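Local coordinates for protein Zgc:56074 (Danio rerio, PDB 3E9D) that probably hydrolyses fructose 2,6-bisphosphate, and also fructose 1,6-bisphosphate, as a histidine phosphatase that restrains glycolysis and promotes the pentose phosphate pathway, at residues A[23-31]-A[59-68]; A[46-57]-A[73-84]. All blocks are in the same frame, centred on the assembly; numbering follows the deposited sequence.

Contact 1: residues A[23-31]-A[59-68]. With PO4 (phosphate ion), chain C.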
# COMPACT_ATOMS: atom_id res chain seq x y z
N GLN A 23 -8.31 -14.75 1.94
CA GLN A 23 -8.56 -14.24 0.59
C GLN A 23 -7.27 -13.87 -0.14
O GLN A 23 -6.62 -12.89 0.22
CB GLN A 23 -9.50 -13.04 0.67
CG GLN A 23 -10.47 -12.93 -0.51
CD GLN A 23 -11.42 -11.76 -0.38
OE1 GLN A 23 -12.23 -11.54 -1.26
NE2 GLN A 23 -11.30 -10.99 0.67
N GLY A 24 -6.89 -14.65 -1.15
CA GLY A 24 -5.61 -14.44 -1.82
C GLY A 24 -5.77 -14.02 -3.27
O GLY A 24 -6.42 -13.03 -3.55
N GLN A 25 -5.18 -14.78 -4.18
CA GLN A 25 -5.15 -14.40 -5.59
C GLN A 25 -6.19 -15.11 -6.42
O GLN A 25 -6.44 -14.71 -7.56
CB GLN A 25 -3.77 -14.69 -6.21
CG GLN A 25 -2.62 -14.15 -5.41
CD GLN A 25 -1.27 -14.40 -6.06
OE1 GLN A 25 -1.19 -14.83 -7.21
NE2 GLN A 25 -0.20 -14.11 -5.34
N GLY A 26 -6.80 -16.16 -5.87
CA GLY A 26 -7.66 -17.05 -6.65
C GLY A 26 -9.15 -16.80 -6.54
O GLY A 26 -9.89 -17.03 -7.50
N ILE A 27 -9.60 -16.31 -5.40
CA ILE A 27 -11.01 -16.02 -5.24
C ILE A 27 -11.24 -14.51 -5.40
O ILE A 27 -10.87 -13.71 -4.54
CB ILE A 27 -11.52 -16.57 -3.90
CG1 ILE A 27 -11.14 -18.06 -3.79
CG2 ILE A 27 -13.03 -16.42 -3.82
CD1 ILE A 27 -11.24 -18.63 -2.40
N ASP A 28 -11.87 -14.12 -6.51
CA ASP A 28 -11.93 -12.71 -6.88
C ASP A 28 -13.26 -12.05 -6.46
O ASP A 28 -13.98 -11.50 -7.27
CB ASP A 28 -11.67 -12.56 -8.40
CG ASP A 28 -11.23 -11.15 -8.80
OD1 ASP A 28 -10.92 -10.31 -7.94
OD2 ASP A 28 -11.18 -10.89 -10.01
N THR A 29 -13.55 -12.10 -5.17
CA THR A 29 -14.79 -11.58 -4.61
C THR A 29 -14.91 -10.04 -4.69
O THR A 29 -13.90 -9.33 -4.66
CB THR A 29 -14.87 -11.93 -3.14
OG1 THR A 29 -13.68 -11.44 -2.51
CG2 THR A 29 -14.93 -13.42 -2.93
N PRO A 30 -16.16 -9.54 -4.78
CA PRO A 30 -16.40 -8.11 -4.75
C PRO A 30 -16.51 -7.53 -3.32
O PRO A 30 -16.59 -8.28 -2.35
CB PRO A 30 -17.73 -7.96 -5.49
CG PRO A 30 -18.48 -9.26 -5.15
CD PRO A 30 -17.38 -10.32 -5.11
N LEU A 31 -16.50 -6.20 -3.22
CA LEU A 31 -16.80 -5.51 -1.97
C LEU A 31 -18.18 -5.92 -1.49
O LEU A 31 -19.09 -6.14 -2.29
CB LEU A 31 -16.81 -3.99 -2.18
CG LEU A 31 -15.51 -3.27 -2.58
CD1 LEU A 31 -15.77 -1.76 -2.76
CD2 LEU A 31 -14.45 -3.53 -1.54
N LEU A 59 -7.12 -7.30 -8.77
CA LEU A 59 -8.23 -7.99 -8.08
C LEU A 59 -9.43 -7.06 -7.87
O LEU A 59 -9.26 -5.90 -7.53
CB LEU A 59 -7.75 -8.60 -6.74
CG LEU A 59 -6.64 -9.67 -6.90
CD1 LEU A 59 -6.01 -10.05 -5.54
CD2 LEU A 59 -7.18 -10.88 -7.62
N GLN A 60 -10.63 -7.59 -8.11
CA GLN A 60 -11.86 -6.79 -8.14
C GLN A 60 -12.05 -5.94 -6.87
O GLN A 60 -12.38 -4.75 -6.98
CB GLN A 60 -13.09 -7.68 -8.37
CG GLN A 60 -14.40 -6.92 -8.31
CD GLN A 60 -15.63 -7.77 -8.58
OE1 GLN A 60 -15.67 -8.98 -8.32
NE2 GLN A 60 -16.67 -7.12 -9.09
N ARG A 61 -11.84 -6.53 -5.70
CA ARG A 61 -12.05 -5.81 -4.43
C ARG A 61 -11.21 -4.53 -4.35
O ARG A 61 -11.67 -3.52 -3.80
CB ARG A 61 -11.83 -6.72 -3.20
CG ARG A 61 -10.43 -7.37 -3.09
CD ARG A 61 -10.51 -8.61 -2.17
NE ARG A 61 -9.22 -9.25 -1.91
CZ ARG A 61 -8.71 -10.25 -2.63
NH1 ARG A 61 -9.38 -10.71 -3.68
NH2 ARG A 61 -7.55 -10.80 -2.29
N ALA A 62 -10.00 -4.58 -4.90
CA ALA A 62 -9.07 -3.45 -4.92
C ALA A 62 -9.45 -2.43 -6.01
O ALA A 62 -9.49 -1.20 -5.77
CB ALA A 62 -7.61 -3.96 -5.12
N ILE A 63 -9.72 -2.94 -7.22
CA ILE A 63 -10.21 -2.09 -8.31
C ILE A 63 -11.45 -1.26 -7.91
O ILE A 63 -11.50 -0.06 -8.16
CB ILE A 63 -10.51 -2.90 -9.59
CG1 ILE A 63 -9.20 -3.52 -10.11
CG2 ILE A 63 -11.18 -1.99 -10.67
CD1 ILE A 63 -9.38 -4.66 -11.08
N GLN A 64 -12.43 -1.91 -7.30
CA GLN A 64 -13.65 -1.21 -6.84
C GLN A 64 -13.35 -0.11 -5.81
O GLN A 64 -13.95 0.96 -5.85
CB GLN A 64 -14.62 -2.19 -6.22
CG GLN A 64 -15.26 -3.13 -7.19
CD GLN A 64 -16.19 -4.07 -6.47
OE1 GLN A 64 -15.75 -4.98 -5.77
NE2 GLN A 64 -17.49 -3.85 -6.62
N THR A 65 -12.43 -0.39 -4.90
CA THR A 65 -12.03 0.56 -3.88
C THR A 65 -11.36 1.76 -4.52
O THR A 65 -11.70 2.92 -4.23
CB THR A 65 -11.10 -0.10 -2.83
OG1 THR A 65 -11.81 -1.17 -2.21
CG2 THR A 65 -10.64 0.92 -1.75
N ALA A 66 -10.44 1.49 -5.45
CA ALA A 66 -9.76 2.56 -6.18
C ALA A 66 -10.77 3.40 -6.97
O ALA A 66 -10.66 4.64 -7.01
CB ALA A 66 -8.69 2.00 -7.09
N GLU A 67 -11.74 2.74 -7.60
CA GLU A 67 -12.73 3.45 -8.42
C GLU A 67 -13.57 4.40 -7.54
O GLU A 67 -13.89 5.51 -7.94
CB GLU A 67 -13.64 2.49 -9.16
CG GLU A 67 -12.98 1.75 -10.31
CD GLU A 67 -13.87 0.67 -10.90
OE1 GLU A 67 -14.69 0.08 -10.15
OE2 GLU A 67 -13.74 0.39 -12.11
N ILE A 68 -13.94 3.92 -6.36
CA ILE A 68 -14.76 4.71 -5.45
C ILE A 68 -13.96 5.87 -4.87
O ILE A 68 -14.47 6.97 -4.71
CB ILE A 68 -15.38 3.82 -4.35
CG1 ILE A 68 -16.49 2.96 -4.98
CG2 ILE A 68 -15.99 4.67 -3.22
CD1 ILE A 68 -16.77 1.67 -4.21
P PO4 C . -7.02 -9.06 1.56
O1 PO4 C . -7.12 -9.20 0.06
O2 PO4 C . -6.47 -7.72 1.99
O3 PO4 C . -8.38 -9.21 2.20
O4 PO4 C . -6.15 -10.17 2.11
O HOH W 1 -11.36 -9.46 -5.42
O HOH W 2 -19.60 -5.13 -4.79
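The irregular backbone of 23-31 runs past the N-terminal turns of helix 60-71, coming closest where the CA atoms of Pro-30 and Arg-61 lie 4.9 Å apart. Arg-61 buries more area against the other segment than any other residue here. Its first torsion (chi1 58°) sets CG between backbone N and carbonyl carbon, and from there the chain extends straight to NE, carrying the guanidinium edge-on to the Gly-24 carbonyl. In the plane of that group NH2 donates to Gly-24 O at 2.8 Å, meeting a carbonyl lone pair with an N-H...O angle of 170°. NE and NH2 both donate to O1 of a phosphate ion, probably from the crystallisation liquor, at 2.9 Å, and the amide of Gln-23 lies over one guanidinium face, offset toward the rim, the two planes 13° apart. Gln-23 NE2 is itself bonded to Thr-14. The ion occupies the phosphate pocket of the histidine phosphatase fold: Arg-61 touches His-11, the residue phosphorylated in catalysis, while Arg-10, Asn-17, His-183 and Gly-184 also bind the ion. Nearer the helix start, Asp-28 OD1 uses its syn lone pair to accept from Gln-60 N at 2.7 Å, just beyond the N-cap residue Leu-59. One water takes hydrogen bonds from Arg-61 N and NH1 and gives them to Asp-28 OD1 and Thr-29 O, joining the carboxylate indirectly to the arginine. One turn further along, Gln-64 OE1 accepts from Leu-31 N at 2.9 Å, the donor tilted from the amide carbonyl plane. Leu-31 lays CD1 against Gln-64 CB and brings it tip to tip with Ile-68 CD1 at 3.9 Å, whereas its CD2 rests on Arg-61 O and Thr-65 OG1; that hydroxyl donates to Arg-61 O.

Contact 2: residues A[46-57]-A[73-84]; sequences LKDLHFTNVFVS and NLHSSATEMILD
The two strands of a beta-alpha-beta unit, 53-56 and 81-83, pair here in parallel, their axes 4.7 Å apart and 32° from alignment. Three backbone bonds fix the register: Ile-82 N to Val-54 O, Val-56 N to Ile-82 O, and Asp-84 N to Val-56 O, the last at 2.7 Å. Phe-55 and Ile-82 point to one face, where ring atom CD1 meets Ile-82 CB at 3.8 Å, the side chains running alongside each other. On the other face Val-56 CG2 presses on Met-81 CG at 3.4 Å, tighter than usual for two carbons. Before the strands, most of the bonds across the contact involve side chains. Thr-79 OG1 donates to Phe-51 O at 2.6 Å, in the carbonyl plane, and Phe-51 N donates to Ser-76 OG. Asn-73, with CG anti to its own N (chi1 -166°), turns its amide across to Leu-49 O, which ND2 reaches at 2.9 Å from within the amide plane. Its OD1 closes an Asx turn by accepting from His-75 N; Ser-76 OG donates to the same oxygen from the opposite face of the amide, so both ends of the amide are held. At the far end Leu-74 N donates to Lys-47 O, and a water links Asp-48 OD1 with His-75 NE2. Strand 81-83 is the outermost of the sheet on this side, while strand 53-56 also bonds to strand 177-182; helix 60-71 packs on the face of Val-56 and Met-81, and helix 125-146 covers Phe-55 on the other.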
# COMPACT_ATOMS: atom_id res chain seq x y z
N LEU A 46 -9.89 11.55 1.35
CA LEU A 46 -8.80 11.90 0.45
C LEU A 46 -9.21 12.84 -0.69
O LEU A 46 -8.42 13.07 -1.60
CB LEU A 46 -8.20 10.61 -0.15
CG LEU A 46 -7.66 9.56 0.83
CD1 LEU A 46 -7.38 8.22 0.08
CD2 LEU A 46 -6.43 10.11 1.59
N LYS A 47 -10.43 13.40 -0.61
CA LYS A 47 -11.06 14.09 -1.74
C LYS A 47 -10.33 15.35 -2.21
O LYS A 47 -10.45 15.72 -3.38
CB LYS A 47 -12.54 14.41 -1.47
CG LYS A 47 -12.81 15.57 -0.51
CD LYS A 47 -14.33 15.81 -0.43
CE LYS A 47 -14.77 16.89 0.55
NZ LYS A 47 -13.70 17.65 1.22
N ASP A 48 -9.59 15.98 -1.30
CA ASP A 48 -8.90 17.24 -1.60
C ASP A 48 -7.45 17.04 -2.03
O ASP A 48 -6.71 18.01 -2.19
CB ASP A 48 -8.95 18.21 -0.40
CG ASP A 48 -10.39 18.53 0.04
OD1 ASP A 48 -11.17 19.05 -0.79
OD2 ASP A 48 -10.74 18.23 1.20
N LEU A 49 -7.04 15.78 -2.21
CA LEU A 49 -5.68 15.48 -2.69
C LEU A 49 -5.69 15.26 -4.18
O LEU A 49 -6.59 14.61 -4.71
CB LEU A 49 -5.10 14.25 -2.00
CG LEU A 49 -4.91 14.43 -0.49
CD1 LEU A 49 -4.75 13.08 0.24
CD2 LEU A 49 -3.74 15.37 -0.20
N HIS A 50 -4.69 15.80 -4.88
CA HIS A 50 -4.49 15.46 -6.28
C HIS A 50 -3.55 14.27 -6.39
O HIS A 50 -2.34 14.36 -6.10
CB HIS A 50 -3.96 16.66 -7.06
CG HIS A 50 -3.77 16.41 -8.53
ND1 HIS A 50 -2.82 17.07 -9.27
CD2 HIS A 50 -4.39 15.55 -9.38
CE1 HIS A 50 -2.87 16.65 -10.52
NE2 HIS A 50 -3.81 15.72 -10.62
N PHE A 51 -4.10 13.13 -6.78
CA PHE A 51 -3.28 11.98 -7.12
C PHE A 51 -2.91 12.07 -8.59
O PHE A 51 -3.76 11.96 -9.45
CB PHE A 51 -4.01 10.68 -6.79
CG PHE A 51 -4.38 10.55 -5.34
CD1 PHE A 51 -3.38 10.41 -4.36
CD2 PHE A 51 -5.71 10.59 -4.93
CE1 PHE A 51 -3.70 10.28 -3.01
CE2 PHE A 51 -6.07 10.47 -3.57
CZ PHE A 51 -5.06 10.31 -2.61
N THR A 52 -1.62 12.32 -8.87
CA THR A 52 -1.10 12.39 -10.24
C THR A 52 -1.00 11.01 -10.85
O THR A 52 -0.96 10.86 -12.07
CB THR A 52 0.31 13.04 -10.26
OG1 THR A 52 1.16 12.35 -9.33
CG2 THR A 52 0.23 14.53 -9.86
N ASN A 53 -0.95 9.99 -10.01
CA ASN A 53 -0.77 8.64 -10.51
C ASN A 53 -1.52 7.68 -9.62
O ASN A 53 -1.55 7.88 -8.40
CB ASN A 53 0.71 8.26 -10.47
CG ASN A 53 1.58 9.19 -11.30
OD1 ASN A 53 2.02 10.24 -10.82
ND2 ASN A 53 1.80 8.82 -12.55
N VAL A 54 -2.13 6.66 -10.21
CA VAL A 54 -2.89 5.68 -9.43
C VAL A 54 -2.57 4.24 -9.89
O VAL A 54 -2.65 3.93 -11.09
CB VAL A 54 -4.41 5.91 -9.52
CG1 VAL A 54 -5.17 4.83 -8.72
CG2 VAL A 54 -4.81 7.30 -9.02
N PHE A 55 -2.25 3.38 -8.93
CA PHE A 55 -1.86 1.99 -9.18
C PHE A 55 -2.72 1.09 -8.32
O PHE A 55 -2.89 1.33 -7.11
CB PHE A 55 -0.38 1.78 -8.88
CG PHE A 55 0.51 2.77 -9.58
CD1 PHE A 55 0.83 2.60 -10.92
CD2 PHE A 55 0.96 3.92 -8.92
CE1 PHE A 55 1.60 3.54 -11.60
CE2 PHE A 55 1.75 4.87 -9.59
CZ PHE A 55 2.07 4.68 -10.93
N VAL A 56 -3.27 0.04 -8.92
CA VAL A 56 -4.16 -0.86 -8.20
C VAL A 56 -3.83 -2.28 -8.58
O VAL A 56 -3.43 -2.54 -9.72
CB VAL A 56 -5.65 -0.60 -8.59
CG1 VAL A 56 -6.58 -1.25 -7.59
CG2 VAL A 56 -5.94 0.91 -8.67
N SER A 57 -4.05 -3.21 -7.66
CA SER A 57 -3.95 -4.61 -8.05
C SER A 57 -5.04 -4.98 -9.09
O SER A 57 -6.01 -4.23 -9.28
CB SER A 57 -3.99 -5.53 -6.83
OG SER A 57 -5.28 -6.02 -6.56
N ASN A 73 -13.04 11.91 -5.53
CA ASN A 73 -11.96 12.89 -5.52
C ASN A 73 -12.29 14.13 -6.35
O ASN A 73 -12.87 14.02 -7.43
CB ASN A 73 -10.69 12.24 -6.07
CG ASN A 73 -9.46 13.06 -5.80
OD1 ASN A 73 -9.08 13.88 -6.62
ND2 ASN A 73 -8.85 12.86 -4.64
N LEU A 74 -11.89 15.29 -5.86
CA LEU A 74 -12.21 16.56 -6.51
C LEU A 74 -11.15 17.03 -7.51
O LEU A 74 -11.35 18.05 -8.19
CB LEU A 74 -12.45 17.65 -5.46
CG LEU A 74 -13.57 17.40 -4.44
CD1 LEU A 74 -13.63 18.49 -3.39
CD2 LEU A 74 -14.91 17.29 -5.16
N HIS A 75 -10.01 16.32 -7.60
CA HIS A 75 -8.86 16.80 -8.40
C HIS A 75 -8.32 15.82 -9.42
O HIS A 75 -7.52 16.21 -10.26
CB HIS A 75 -7.70 17.22 -7.49
CG HIS A 75 -8.10 18.21 -6.45
ND1 HIS A 75 -8.16 19.56 -6.70
CD2 HIS A 75 -8.51 18.04 -5.17
CE1 HIS A 75 -8.59 20.19 -5.62
NE2 HIS A 75 -8.80 19.29 -4.67
N SER A 76 -8.73 14.56 -9.36
CA SER A 76 -7.93 13.55 -10.05
C SER A 76 -8.64 12.84 -11.19
O SER A 76 -8.22 11.76 -11.59
CB SER A 76 -7.37 12.55 -9.05
OG SER A 76 -6.76 13.20 -7.95
N SER A 77 -9.67 13.47 -11.75
CA SER A 77 -10.47 12.86 -12.83
C SER A 77 -9.69 12.55 -14.12
O SER A 77 -10.07 11.64 -14.86
CB SER A 77 -11.69 13.74 -13.15
OG SER A 77 -11.29 15.05 -13.50
N ALA A 78 -8.62 13.29 -14.38
CA ALA A 78 -7.78 13.05 -15.56
C ALA A 78 -6.71 11.96 -15.32
O ALA A 78 -6.03 11.54 -16.26
CB ALA A 78 -7.12 14.36 -16.02
N THR A 79 -6.56 11.49 -14.08
CA THR A 79 -5.55 10.47 -13.76
C THR A 79 -6.02 9.08 -14.16
O THR A 79 -7.08 8.64 -13.74
CB THR A 79 -5.20 10.49 -12.26
OG1 THR A 79 -4.66 11.78 -11.93
CG2 THR A 79 -4.18 9.42 -11.93
N GLU A 80 -5.25 8.36 -14.95
CA GLU A 80 -5.68 6.99 -15.28
C GLU A 80 -5.33 5.99 -14.18
O GLU A 80 -4.29 6.07 -13.54
CB GLU A 80 -5.19 6.52 -16.67
CG GLU A 80 -3.71 6.20 -16.76
CD GLU A 80 -3.34 5.41 -18.02
OE1 GLU A 80 -3.90 4.32 -18.27
OE2 GLU A 80 -2.44 5.89 -18.75
N MET A 81 -6.24 5.05 -13.94
CA MET A 81 -5.99 3.97 -13.02
C MET A 81 -5.15 2.91 -13.74
O MET A 81 -5.59 2.38 -14.74
CB MET A 81 -7.34 3.42 -12.57
CG MET A 81 -7.29 2.43 -11.45
SD MET A 81 -8.95 1.85 -10.97
CE MET A 81 -9.70 3.40 -10.53
N ILE A 82 -3.95 2.62 -13.25
CA ILE A 82 -3.09 1.57 -13.82
C ILE A 82 -3.22 0.29 -13.00
O ILE A 82 -2.94 0.27 -11.80
CB ILE A 82 -1.57 2.00 -13.83
CG1 ILE A 82 -1.36 3.34 -14.54
CG2 ILE A 82 -0.66 0.91 -14.41
CD1 ILE A 82 -1.68 3.34 -15.98
N LEU A 83 -3.66 -0.79 -13.65
CA LEU A 83 -3.74 -2.09 -12.99
C LEU A 83 -2.36 -2.73 -13.01
O LEU A 83 -1.74 -2.82 -14.07
CB LEU A 83 -4.76 -2.98 -13.70
CG LEU A 83 -6.26 -2.82 -13.36
CD1 LEU A 83 -6.69 -1.39 -13.07
CD2 LEU A 83 -7.12 -3.42 -14.46
N ASP A 84 -1.85 -3.13 -11.86
CA ASP A 84 -0.57 -3.81 -11.80
C ASP A 84 -0.68 -5.09 -10.99
O ASP A 84 -0.84 -5.03 -9.78
CB ASP A 84 0.55 -2.90 -11.26
CG ASP A 84 1.96 -3.49 -11.49
OD1 ASP A 84 2.09 -4.73 -11.70
OD2 ASP A 84 2.95 -2.71 -11.47
O HOH W 3 -10.18 20.21 -2.77
O HOH W 4 -4.95 14.42 -12.82
O HOH W 5 -1.96 6.57 -13.20

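How the contacts relate
The segments of the two contacts alternate along the chain (23-31, 46-57, 59-68, 73-84), with helix 60-71, which supplies one side of contact 1, connecting the two strands joined in contact 2. Their centres lie about 17 Å apart, yet they touch directly: Ala-66 CB packs on Val-56 CG2 at 3.4 Å, and Ala-62 CB meets Ser-57 OG at the same distance. Contact 1 lines the phosphate site; contact 2 reaches it through Ser-57, just after strand 53-56, which bonds through OG to His-183, the inferred transition-state stabiliser, and to Leu-59 N at the helix start. The side chains of Leu-59 and Ser-57 each lie about 3 Å from that of His-183, tying both contacts to one residue.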